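Side-chain contact in branched-chain-amino-acid aminotransferase (Pseudomonas sp. UW4, PDB 6JIF), which probably transfers the amino group of branched-chain amino acids to 2-oxoglutarate, using pyridoxal-5'-phosphate as cofactor: residues N208-A211 with S212-P215. Sequence-based numbering, arbitrary orientation.
Sequences NYAA and SLMP. With PLP (pyridoxal-5'-phosphate), chain D.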
loop_
_atom_site.group_PDB
_atom_site.type_symbol
_atom_site.label_atom_id
_atom_site.label_comp_id
_atom_site.label_asym_id
_atom_site.label_seq_id
_atom_site.Cartn_x
_atom_site.Cartn_y
_atom_site.Cartn_z
ATOM N N ASN B 208 -1.574 -3.959 -0.763
ATOM C CA ASN B 208 -1.411 -5.396 -1.054
ATOM C C ASN B 208 -1.082 -5.605 -2.526
ATOM O O ASN B 208 -0.231 -6.453 -2.908
ATOM C CB ASN B 208 -2.686 -6.156 -0.740
ATOM C CG ASN B 208 -3.173 -5.982 0.674
ATOM O OD1 ASN B 208 -2.382 -5.761 1.579
ATOM N ND2 ASN B 208 -4.507 -6.183 0.872
ATOM N N TYR B 209 -1.780 -4.828 -3.387
ATOM C CA TYR B 209 -1.497 -4.903 -4.818
ATOM C C TYR B 209 -0.106 -4.362 -5.155
ATOM O O TYR B 209 0.574 -4.867 -6.059
ATOM C CB TYR B 209 -2.542 -4.132 -5.568
ATOM C CG TYR B 209 -3.874 -4.873 -5.531
ATOM C CD1 TYR B 209 -4.119 -5.892 -6.451
ATOM C CD2 TYR B 209 -4.814 -4.602 -4.588
ATOM C CE1 TYR B 209 -5.288 -6.598 -6.455
ATOM C CE2 TYR B 209 -6.037 -5.303 -4.599
ATOM C CZ TYR B 209 -6.246 -6.318 -5.541
ATOM O OH TYR B 209 -7.411 -7.054 -5.613
ATOM N N ALA B 210 0.306 -3.278 -4.512
ATOM C CA ALA B 210 1.638 -2.755 -4.807
ATOM C C ALA B 210 2.700 -3.792 -4.504
ATOM O O ALA B 210 3.684 -3.929 -5.239
ATOM C CB ALA B 210 1.919 -1.480 -4.022
ATOM N N ALA B 211 2.524 -4.510 -3.406
ATOM C CA ALA B 211 3.440 -5.583 -3.082
ATOM C C ALA B 211 3.406 -6.709 -4.105
ATOM O O ALA B 211 4.346 -7.516 -4.118
ATOM C CB ALA B 211 3.116 -6.088 -1.677
ATOM N N SER B 212 2.296 -6.860 -4.841
ATOM C CA SER B 212 2.206 -7.906 -5.860
ATOM C C SER B 212 2.810 -7.488 -7.210
ATOM O O SER B 212 3.002 -8.357 -8.063
ATOM C CB SER B 212 0.718 -8.302 -6.058
ATOM O OG SER B 212 -0.032 -7.380 -6.890
ATOM N N LEU B 213 3.120 -6.201 -7.435
ATOM C CA LEU B 213 3.540 -5.766 -8.786
ATOM C C LEU B 213 4.804 -6.462 -9.260
ATOM O O LEU B 213 4.840 -7.086 -10.352
ATOM C CB LEU B 213 3.754 -4.244 -8.793
ATOM C CG LEU B 213 2.463 -3.450 -8.670
ATOM C CD1 LEU B 213 2.720 -1.982 -8.354
ATOM C CD2 LEU B 213 1.781 -3.600 -10.018
ATOM N N MET B 214 5.878 -6.350 -8.475
ATOM C CA MET B 214 7.124 -6.989 -8.902
ATOM C C MET B 214 7.017 -8.521 -8.942
ATOM O O MET B 214 7.529 -9.139 -9.915
ATOM C CB MET B 214 8.277 -6.494 -8.011
ATOM C CG MET B 214 9.618 -7.062 -8.386
ATOM S SD MET B 214 9.773 -8.585 -7.483
ATOM C CE MET B 214 10.070 -8.013 -5.809
ATOM N N PRO B 215 6.453 -9.206 -7.928
ATOM C CA PRO B 215 6.340 -10.679 -8.010
ATOM C C PRO B 215 5.502 -11.159 -9.174
ATOM O O PRO B 215 5.864 -12.164 -9.849
ATOM C CB PRO B 215 5.685 -11.066 -6.675
ATOM C CG PRO B 215 5.965 -9.923 -5.760
ATOM C CD PRO B 215 6.115 -8.697 -6.579
HETATM N N1 PLP D . -7.736 -12.561 -3.764
HETATM C C2 PLP D . -7.201 -11.308 -3.731
HETATM C C2A PLP D . -5.804 -11.185 -3.210
HETATM C C3 PLP D . -7.958 -10.200 -4.111
HETATM O O3 PLP D . -7.417 -8.944 -4.016
HETATM C C4 PLP D . -9.283 -10.384 -4.586
HETATM C C4A PLP D . -10.209 -9.204 -4.819
HETATM C C5 PLP D . -9.775 -11.704 -4.620
HETATM C C6 PLP D . -9.001 -12.742 -4.197
HETATM C C5A PLP D . -11.116 -12.093 -5.158
HETATM O O4P PLP D . -12.127 -11.398 -4.533
HETATM P P PLP D . -13.555 -11.333 -5.241
HETATM O O1P PLP D . -14.044 -12.731 -5.529
HETATM O O2P PLP D . -14.411 -10.669 -4.152
HETATM O O3P PLP D . -13.499 -10.544 -6.546
HETATM O O HOH W 1 6.071 -4.820 -5.983
#
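Ser212 folds its hydroxyl back onto Tyr209 within helix 206-221, the helical crossover of a beta-alpha-beta unit between strands 185-189 and 227-230. The side-chain bond is short: OG of Ser212 lies 2.7 Å from O of Tyr209, and the C=O...OG angle of 119°, with OG a little off the carbonyl plane, suits donation to that oxygen. Chi1 of 80° sets OG between the backbone N and carbonyl carbon of Ser212, facing the preceding turn.

Backbone bonding is looser here. N of Ser212 makes only weak bonds, to O of Asn208 (3.2 Å) and O of Tyr209 (2.9 Å), whereas N of Leu213 reaches O of Ala210 at 3.2 Å with a straighter N-H...O angle of 160°. Pro215 brings no N-H, and its CD rests 3.3 Å from O of Ala211, consistent with the kink there, where N of Pro215 makes no bond back to the preceding turn. A water accepts from N of Met214 and donates to O of Ala210, bridging the turn.

At the cofactor, OH of Tyr209 shares a very short 2.5 Å hydrogen bond with O3 of PLP and a weak one with Lys204, while Tyr73 of the second subunit meets the ring edge-to-face. A phenylalanine in place of Tyr209 would probably leave O3 of PLP without this partner. Apolar packing is slight: CD1 of Leu213 lies 4.4 Å from CB of Ala210.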